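Local atomic coordinates of hypothetical protein YfiH (Bacillus licheniformis, PDB entry 6DZD), a protein that probably cleaves purine nucleosides such as adenosine and inosine with phosphate, releasing the free base and ribose 1-phosphate, and probably also deaminates adenosine. Residues I91-D96 with Y117-N122; A180-A185 with E224-N229; G187-T192 with S247-C252. All coordinates share one frame; numbering follows the deposited sequence.

How the contacts relate
Contact 1 comes first along the chain; the segments of contacts 2 and 3 then alternate. Contacts 1 and 2 belong to the same mixed sheet: contact 1 joins its edge strand 91-93 to strand 115-118, and contact 2 sets helix 225-236 against strand 179-182. Their centres lie about 23 Å apart, on opposite sides of the chain's centre. Contact 3, a zinc site between two loops, has its centre about 11 Å from that of contact 2 and about 31 Å from that of contact 1. The start of helix 225-236 meets both zinc loops, Leu-225 packing on Tyr-191 and Lys-226 NZ probably bonding Leu-248 O, which links the zinc site to the sheet.

Contact 1: residues I91-D96 with Y117-N122; sequences IHKVTD and YTDRPN
Thr-118 OG1 gives Val-94 O a hydrogen bond of 2.7 Å that joins the two segments beyond the bridge of Lys-93 with Tyr-117, and also takes a weak one from Arg-120 N of its own segment. It reaches the carbonyl from 26° outside its plane. Before it, the backbones run parallel: Val-94 N donates to Tyr-117 O (2.9 Å) and Tyr-117 N, at 3.3 Å, to His-92 O, bracketing that bridge. The two bridged side chains share one face of the sheet. The first torsion of Tyr-117 (chi1 81°) lays its ring back over strand 91-93, under Lys-93 CB, which makes an off-centre CH-pi contact 4.3 Å from the ring centroid. Farther out, Lys-93 CD passes Tyr-117 OH at 3.5 Å, and both polar ends meet Glu-171 OE1. Ile-91 CG2 comes to the ring's edge, 3.8 Å from CD2 of Tyr-117. Lys-93 NZ lies near the Asp-119 carboxylate, beyond salt-bridge distance. Strand 91-93 is one of the two edge strands of its mixed sheet within this chain; helix 159-169 packs over Ile-91 and Tyr-117, Trp-167 meeting the tyrosine edge-to-face, while strand 144-150 flanks strand 115-118 on its other side.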
loop_
_atom_site.group_PDB
_atom_site.type_symbol
_atom_site.label_atom_id
_atom_site.label_comp_id
_atom_site.label_asym_id
_atom_site.label_seq_id
_atom_site.Cartn_x
_atom_site.Cartn_y
_atom_site.Cartn_z
ATOM N N ILE A 91 3.390 -4.178 -12.214
ATOM C CA ILE A 91 3.971 -2.905 -11.812
ATOM C C ILE A 91 4.068 -2.016 -13.034
ATOM O O ILE A 91 4.689 -2.390 -14.031
ATOM C CB ILE A 91 5.358 -3.081 -11.193
ATOM C CG1 ILE A 91 5.278 -4.083 -10.060
ATOM C CG2 ILE A 91 5.872 -1.738 -10.731
ATOM C CD1 ILE A 91 6.613 -4.403 -9.430
ATOM N N HIS A 92 3.526 -0.818 -12.936
ATOM C CA HIS A 92 3.466 0.085 -14.069
ATOM C C HIS A 92 4.349 1.281 -13.770
ATOM O O HIS A 92 4.283 1.845 -12.675
ATOM C CB HIS A 92 2.023 0.515 -14.320
ATOM C CG HIS A 92 1.857 1.493 -15.436
ATOM N ND1 HIS A 92 1.533 1.108 -16.720
ATOM C CD2 HIS A 92 1.946 2.844 -15.457
ATOM C CE1 HIS A 92 1.433 2.182 -17.485
ATOM N NE2 HIS A 92 1.678 3.247 -16.743
ATOM N N LYS A 93 5.194 1.645 -14.732
ATOM C CA LYS A 93 6.035 2.830 -14.619
ATOM C C LYS A 93 5.210 4.021 -15.095
ATOM O O LYS A 93 4.987 4.189 -16.301
ATOM C CB LYS A 93 7.317 2.664 -15.427
ATOM C CG LYS A 93 8.118 3.911 -15.512
ATOM C CD LYS A 93 9.530 3.659 -16.032
ATOM C CE LYS A 93 10.362 4.933 -15.887
ATOM N NZ LYS A 93 11.727 4.837 -16.454
ATOM N N VAL A 94 4.773 4.856 -14.151
ATOM C CA VAL A 94 3.862 5.953 -14.457
ATOM C C VAL A 94 4.626 7.102 -15.100
ATOM O O VAL A 94 5.642 7.560 -14.565
ATOM C CB VAL A 94 3.128 6.409 -13.185
ATOM C CG1 VAL A 94 2.096 7.452 -13.526
ATOM C CG2 VAL A 94 2.467 5.222 -12.510
ATOM N N THR A 95 4.132 7.582 -16.243
ATOM C CA THR A 95 4.726 8.725 -16.945
ATOM C C THR A 95 3.705 9.855 -17.056
ATOM O O THR A 95 2.551 9.723 -16.628
ATOM C CB THR A 95 5.247 8.334 -18.332
ATOM O OG1 THR A 95 4.139 8.044 -19.193
ATOM C CG2 THR A 95 6.163 7.107 -18.244
ATOM N N ASP A 96 4.142 10.969 -17.666
ATOM C CA ASP A 96 3.284 12.154 -17.772
ATOM C C ASP A 96 1.962 11.834 -18.442
ATOM O O ASP A 96 0.915 12.331 -18.029
ATOM C CB ASP A 96 3.956 13.256 -18.593
ATOM C CG ASP A 96 4.964 14.067 -17.810
ATOM O OD1 ASP A 96 5.043 13.947 -16.561
ATOM O OD2 ASP A 96 5.689 14.848 -18.474
ATOM N N TYR A 117 5.379 3.084 -9.846
ATOM C CA TYR A 117 6.566 3.851 -9.509
ATOM C C TYR A 117 6.835 4.856 -10.611
ATOM O O TYR A 117 6.392 4.681 -11.745
ATOM C CB TYR A 117 7.763 2.943 -9.284
ATOM C CG TYR A 117 8.480 2.471 -10.519
ATOM C CD1 TYR A 117 9.536 3.203 -11.048
ATOM C CD2 TYR A 117 8.144 1.260 -11.127
ATOM C CE1 TYR A 117 10.228 2.763 -12.162
ATOM C CE2 TYR A 117 8.833 0.807 -12.243
ATOM C CZ TYR A 117 9.877 1.571 -12.758
ATOM O OH TYR A 117 10.572 1.159 -13.866
ATOM N N THR A 118 7.592 5.900 -10.273
ATOM C CA THR A 118 7.857 6.959 -11.238
ATOM C C THR A 118 9.136 7.686 -10.851
ATOM O O THR A 118 9.609 7.577 -9.717
ATOM C CB THR A 118 6.681 7.947 -11.318
ATOM O OG1 THR A 118 6.800 8.756 -12.496
ATOM C CG2 THR A 118 6.654 8.865 -10.089
ATOM N N ASP A 119 9.716 8.398 -11.825
ATOM C CA ASP A 119 10.819 9.323 -11.563
ATOM C C ASP A 119 10.462 10.768 -11.910
ATOM O O ASP A 119 11.337 11.639 -11.852
ATOM C CB ASP A 119 12.115 8.910 -12.280
ATOM C CG ASP A 119 11.968 8.779 -13.795
ATOM O OD1 ASP A 119 10.983 9.282 -14.375
ATOM O OD2 ASP A 119 12.870 8.162 -14.414
ATOM N N ARG A 120 9.188 11.051 -12.292
ATOM C CA ARG A 120 8.736 12.357 -12.741
ATOM C C ARG A 120 8.259 13.202 -11.558
ATOM O O ARG A 120 7.701 12.674 -10.587
ATOM C CB ARG A 120 7.596 12.202 -13.752
ATOM C CG ARG A 120 7.772 11.036 -14.668
ATOM C CD ARG A 120 8.805 11.336 -15.758
ATOM N NE ARG A 120 8.359 10.868 -17.075
ATOM C CZ ARG A 120 7.744 11.646 -17.965
ATOM N NH1 ARG A 120 7.538 12.927 -17.671
ATOM N NH2 ARG A 120 7.350 11.153 -19.138
ATOM N N PRO A 121 8.431 14.516 -11.627
ATOM C CA PRO A 121 8.010 15.380 -10.517
ATOM C C PRO A 121 6.521 15.682 -10.524
ATOM O O PRO A 121 5.864 15.679 -11.566
ATOM C CB PRO A 121 8.812 16.665 -10.761
ATOM C CG PRO A 121 8.885 16.746 -12.266
ATOM C CD PRO A 121 9.040 15.295 -12.726
ATOM N N ASN A 122 6.000 15.963 -9.324
ATOM C CA ASN A 122 4.610 16.398 -9.120
ATOM C C ASN A 122 3.629 15.383 -9.704
ATOM O O ASN A 122 2.587 15.731 -10.270
ATOM C CB ASN A 122 4.392 17.798 -9.694
ATOM C CG ASN A 122 5.434 18.789 -9.191
ATOM O OD1 ASN A 122 5.485 19.086 -7.997
ATOM N ND2 ASN A 122 6.283 19.286 -10.087
#

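Contact 2: residues A180-A185 with E224-N229; sequences AVIGPA and ELKEVN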
loop_
_atom_site.group_PDB
_atom_site.type_symbol
_atom_site.label_atom_id
_atom_site.label_comp_id
_atom_site.label_asym_id
_atom_site.label_seq_id
_atom_site.Cartn_x
_atom_site.Cartn_y
_atom_site.Cartn_z
ATOM N N ALA A 180 12.535 1.499 2.076
ATOM C CA ALA A 180 11.210 0.908 2.003
ATOM C C ALA A 180 10.458 1.121 3.307
ATOM O O ALA A 180 11.051 1.107 4.390
ATOM C CB ALA A 180 11.297 -0.584 1.689
ATOM N N VAL A 181 9.154 1.324 3.198
ATOM C CA VAL A 181 8.280 1.407 4.353
ATOM C C VAL A 181 7.091 0.477 4.128
ATOM O O VAL A 181 6.544 0.406 3.020
ATOM C CB VAL A 181 7.816 2.857 4.617
ATOM C CG1 VAL A 181 6.545 2.884 5.509
ATOM C CG2 VAL A 181 8.954 3.696 5.234
ATOM N N ILE A 182 6.725 -0.272 5.174
ATOM C CA ILE A 182 5.533 -1.122 5.191
ATOM C C ILE A 182 4.507 -0.462 6.113
ATOM O O ILE A 182 4.786 -0.219 7.295
ATOM C CB ILE A 182 5.865 -2.559 5.637
ATOM C CG1 ILE A 182 6.796 -3.221 4.621
ATOM C CG2 ILE A 182 4.619 -3.388 5.790
ATOM C CD1 ILE A 182 7.276 -4.611 5.010
ATOM N N GLY A 183 3.328 -0.158 5.565
ATOM C CA GLY A 183 2.331 0.640 6.241
ATOM C C GLY A 183 1.325 -0.176 7.032
ATOM O O GLY A 183 1.475 -1.392 7.219
ATOM N N PRO A 184 0.276 0.493 7.515
ATOM C CA PRO A 184 -0.780 -0.206 8.257
ATOM C C PRO A 184 -1.443 -1.276 7.405
ATOM O O PRO A 184 -1.869 -1.026 6.276
ATOM C CB PRO A 184 -1.764 0.912 8.622
ATOM C CG PRO A 184 -0.958 2.125 8.625
ATOM C CD PRO A 184 0.087 1.949 7.543
ATOM N N ALA A 185 -1.460 -2.489 7.946
ATOM C CA ALA A 185 -2.141 -3.621 7.358
ATOM C C ALA A 185 -2.591 -4.523 8.501
ATOM O O ALA A 185 -2.231 -4.308 9.670
ATOM C CB ALA A 185 -1.240 -4.353 6.369
ATOM N N GLU A 224 1.493 -13.429 9.242
ATOM C CA GLU A 224 1.912 -12.026 9.320
ATOM C C GLU A 224 2.372 -11.552 7.936
ATOM O O GLU A 224 3.528 -11.747 7.548
ATOM C CB GLU A 224 3.015 -11.874 10.358
ATOM C CG GLU A 224 3.548 -10.464 10.510
ATOM C CD GLU A 224 2.616 -9.591 11.326
ATOM O OE1 GLU A 224 1.985 -10.090 12.283
ATOM O OE2 GLU A 224 2.524 -8.391 11.009
ATOM N N LEU A 225 1.470 -10.906 7.194
ATOM C CA LEU A 225 1.770 -10.572 5.802
ATOM C C LEU A 225 2.848 -9.499 5.674
ATOM O O LEU A 225 3.545 -9.446 4.653
ATOM C CB LEU A 225 0.494 -10.117 5.101
ATOM C CG LEU A 225 -0.471 -11.244 4.782
ATOM C CD1 LEU A 225 -1.748 -10.668 4.244
ATOM C CD2 LEU A 225 0.190 -12.241 3.807
ATOM N N LYS A 226 2.987 -8.629 6.683
ATOM C CA LYS A 226 4.050 -7.628 6.662
ATOM C C LYS A 226 5.423 -8.286 6.718
ATOM O O LYS A 226 6.385 -7.791 6.123
ATOM C CB LYS A 226 3.897 -6.671 7.845
ATOM C CG LYS A 226 2.639 -5.819 7.897
ATOM C CD LYS A 226 2.679 -4.951 9.150
ATOM C CE LYS A 226 1.333 -4.379 9.483
ATOM N NZ LYS A 226 1.300 -3.834 10.872
ATOM N N GLU A 227 5.536 -9.389 7.454
ATOM C CA GLU A 227 6.843 -9.994 7.670
ATOM C C GLU A 227 7.322 -10.733 6.432
ATOM O O GLU A 227 8.517 -10.721 6.121
ATOM C CB GLU A 227 6.793 -10.921 8.887
ATOM C CG GLU A 227 8.115 -11.569 9.254
ATOM C CD GLU A 227 9.211 -10.571 9.641
ATOM O OE1 GLU A 227 8.926 -9.352 9.821
ATOM O OE2 GLU A 227 10.372 -11.033 9.769
ATOM N N VAL A 228 6.411 -11.400 5.729
ATOM C CA VAL A 228 6.794 -12.039 4.482
ATOM C C VAL A 228 7.270 -10.994 3.496
ATOM O O VAL A 228 8.242 -11.206 2.764
ATOM C CB VAL A 228 5.625 -12.851 3.907
ATOM C CG1 VAL A 228 6.076 -13.593 2.667
ATOM C CG2 VAL A 228 5.068 -13.794 4.952
ATOM N N ASN A 229 6.583 -9.856 3.444
ATOM C CA ASN A 229 7.032 -8.798 2.554
ATOM C C ASN A 229 8.369 -8.221 3.009
ATOM O O ASN A 229 9.268 -8.008 2.185
ATOM C CB ASN A 229 5.959 -7.724 2.439
ATOM C CG ASN A 229 4.847 -8.136 1.509
ATOM O OD1 ASN A 229 4.969 -8.025 0.290
ATOM N ND2 ASN A 229 3.764 -8.640 2.071
#
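Lys-226 leaves the first turn of its helix with CG opposite the carbonyl carbon (chi1 -63°) and then runs fully extended, which lays its methylenes obliquely across Ile-182 and carries the chain past Ala-185 to the loop after strand 243-245. In Ile-182, chi1 of -64° puts CG2 opposite the backbone N, against the lysine methylenes, while CG1 carries CD1 to the helix backbone. CG2 lies 3.8 Å from Lys-226 CG and also meets CB, whereas CD1 reaches past the side chain to Lys-226 O at 3.5 Å and on to Asn-229 CB at 4.2 Å. Farther along the lysine, CE comes 4.0 Å from Ala-185 CB and 3.6 Å from Ala-185 O. Helix 225-236 rests on strand 179-182 of the mixed sheet. That strand and its parallel neighbour 243-245 are joined through the helix in a beta-alpha-beta crossover, the connection lengthened by helix 195-201 and the small three-stranded sheet. The buried amine is satisfied beyond the helix: NZ bonds Ser-246 O and Leu-248 O. Cut back to an alanine, this position lacks the outer methylenes and the amine; Ile-182 CG2 and Ala-185 CB would probably lose packing, and the carbonyls of Ser-246 and Leu-248 would be likely to lose their shared donor. Between nearest atoms, the lysine side chain lies about 5 Å from that of Cys-249 and about 8 Å from the zinc ion, so its charge may partly offset that of the thiolates. Asn-229 is held by its own helix: ND2 donates to Leu-225 O at 2.7 Å, while Asn-229 N reaches the same oxygen from the opposite face of its plane, and ND2 also bonds Thr-155 OG1 on helix 152-157.

Contact 3: residues G187-T192 with S247-C252; sequences GSCCYT and SLCTSC. With ZN (zinc ion), chain C.
Two consecutive residues, Cys-189 and Cys-190, bind the same zinc ion, and across from them Cys-249 and Cys-252 complete a site made of sulfur alone. The zinc stands 2.3 Å from Cys-189 SG and 2.2 Å from Cys-190 SG; from the other loop Cys-249 SG binds it at 2.3 Å, and Cys-252 SG supplies the fourth bond. Differing first torsions help the neighbouring side chains converge: Cys-189 SG sits between its backbone N and carbonyl carbon (chi1 41°), whereas Cys-190 SG swings to the far side from its carbonyl carbon. The four sulfurs keep similar spacings, as at the corners of a tetrahedron, with Cys-190 SG 3.6 Å from Cys-249 SG. Cys-249 SG is gripped further. Gly-187 N points a nearly straight N-H at it (3.1 Å, 167°), and Cys-252 N gives a longer bond of 3.5 Å from within its own loop. Such donors would be expected to spread the negative charge of the thiolate and to fix how the sulfur faces the metal. A side chain at Gly-187 would run into Cys-189 SG. Ser-251 CB and OG lie alongside Cys-190, OG 3.4 Å from its SG. Cys-249 is buried, while Cys-189 and Cys-252 are exposed, so the site has an inner and an outer side. Around it, Thr-250 OG1 bonds Asp-131 and Ser-251 O accepts from Arg-262, tying the second loop to the rest of the chain. Four thiolates, one pair from a CxxC sequence and the other from adjacent cysteines, form a Cys4 zinc site of the kind that usually staples loops together, consistent with a structural role for the metal here.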
loop_
_atom_site.group_PDB
_atom_site.type_symbol
_atom_site.label_atom_id
_atom_site.label_comp_id
_atom_site.label_asym_id
_atom_site.label_seq_id
_atom_site.Cartn_x
_atom_site.Cartn_y
_atom_site.Cartn_z
ATOM N N GLY A 187 -2.708 -7.341 11.083
ATOM C CA GLY A 187 -1.678 -8.096 11.761
ATOM C C GLY A 187 -2.031 -9.563 11.858
ATOM O O GLY A 187 -3.186 -9.957 11.659
ATOM N N SER A 188 -1.007 -10.371 12.177
ATOM C CA SER A 188 -1.240 -11.791 12.396
ATOM C C SER A 188 -2.181 -12.002 13.564
ATOM O O SER A 188 -2.856 -13.031 13.624
ATOM C CB SER A 188 0.079 -12.537 12.611
ATOM O OG SER A 188 0.779 -12.059 13.741
ATOM N N CYS A 189 -2.296 -11.000 14.436
ATOM C CA CYS A 189 -3.260 -11.040 15.523
ATOM C C CYS A 189 -4.671 -11.300 15.020
ATOM O O CYS A 189 -5.441 -11.991 15.687
ATOM C CB CYS A 189 -3.223 -9.730 16.301
ATOM S SG CYS A 189 -3.067 -8.275 15.261
ATOM N N CYS A 190 -5.030 -10.790 13.844
ATOM C CA CYS A 190 -6.406 -10.902 13.369
ATOM C C CYS A 190 -6.543 -11.659 12.054
ATOM O O CYS A 190 -7.619 -11.599 11.457
ATOM C CB CYS A 190 -7.054 -9.526 13.179
ATOM S SG CYS A 190 -6.591 -8.268 14.360
ATOM N N TYR A 191 -5.500 -12.326 11.556
ATOM C CA TYR A 191 -5.526 -12.865 10.191
ATOM C C TYR A 191 -5.208 -14.361 10.175
ATOM O O TYR A 191 -4.075 -14.764 10.475
ATOM C CB TYR A 191 -4.548 -12.105 9.300
ATOM C CG TYR A 191 -4.691 -12.436 7.829
ATOM C CD1 TYR A 191 -5.945 -12.453 7.224
ATOM C CD2 TYR A 191 -3.572 -12.730 7.037
ATOM C CE1 TYR A 191 -6.084 -12.747 5.874
ATOM C CE2 TYR A 191 -3.712 -13.031 5.693
ATOM C CZ TYR A 191 -4.971 -13.035 5.115
ATOM O OH TYR A 191 -5.138 -13.343 3.776
ATOM N N THR A 192 -6.198 -15.187 9.815
ATOM C CA THR A 192 -5.972 -16.622 9.682
ATOM C C THR A 192 -6.336 -17.093 8.279
ATOM O O THR A 192 -7.269 -16.584 7.667
ATOM C CB THR A 192 -6.750 -17.447 10.732
ATOM O OG1 THR A 192 -8.160 -17.284 10.543
ATOM C CG2 THR A 192 -6.352 -17.044 12.168
ATOM N N SER A 247 3.689 -0.822 13.028
ATOM C CA SER A 247 3.088 -1.842 13.874
ATOM C C SER A 247 1.562 -1.799 13.866
ATOM O O SER A 247 0.931 -2.723 14.399
ATOM C CB SER A 247 3.600 -1.686 15.298
ATOM O OG SER A 247 3.314 -0.377 15.744
ATOM N N LEU A 248 0.964 -0.814 13.194
ATOM C CA LEU A 248 -0.477 -0.620 13.254
ATOM C C LEU A 248 -1.209 -1.730 12.504
ATOM O O LEU A 248 -0.858 -2.081 11.376
ATOM C CB LEU A 248 -0.857 0.751 12.686
ATOM C CG LEU A 248 -0.388 1.974 13.504
ATOM C CD1 LEU A 248 -0.738 3.267 12.785
ATOM C CD2 LEU A 248 -0.935 1.997 14.925
ATOM N N CYS A 249 -2.207 -2.305 13.157
ATOM C CA CYS A 249 -3.080 -3.314 12.574
ATOM C C CYS A 249 -4.393 -2.657 12.156
ATOM O O CYS A 249 -5.058 -2.005 12.968
ATOM C CB CYS A 249 -3.323 -4.440 13.578
ATOM S SG CYS A 249 -4.458 -5.707 13.025
ATOM N N THR A 250 -4.755 -2.809 10.888
ATOM C CA THR A 250 -5.969 -2.151 10.413
ATOM C C THR A 250 -7.219 -2.738 11.069
ATOM O O THR A 250 -8.207 -2.018 11.283
ATOM C CB THR A 250 -6.046 -2.216 8.878
ATOM O OG1 THR A 250 -5.987 -3.573 8.424
ATOM C CG2 THR A 250 -4.907 -1.436 8.262
ATOM N N SER A 251 -7.200 -4.035 11.390
ATOM C CA SER A 251 -8.315 -4.640 12.114
ATOM C C SER A 251 -8.414 -4.110 13.546
ATOM O O SER A 251 -9.507 -3.775 14.020
ATOM C CB SER A 251 -8.166 -6.162 12.111
ATOM O OG SER A 251 -9.200 -6.785 12.845
ATOM N N CYS A 252 -7.283 -4.028 14.250
ATOM C CA CYS A 252 -7.328 -3.650 15.657
ATOM C C CYS A 252 -7.708 -2.187 15.843
ATOM O O CYS A 252 -8.514 -1.861 16.720
ATOM C CB CYS A 252 -5.983 -3.932 16.314
ATOM S SG CYS A 252 -5.678 -5.649 16.687
HETATM ZN ZN ZN C . -4.937 -6.940 14.875
#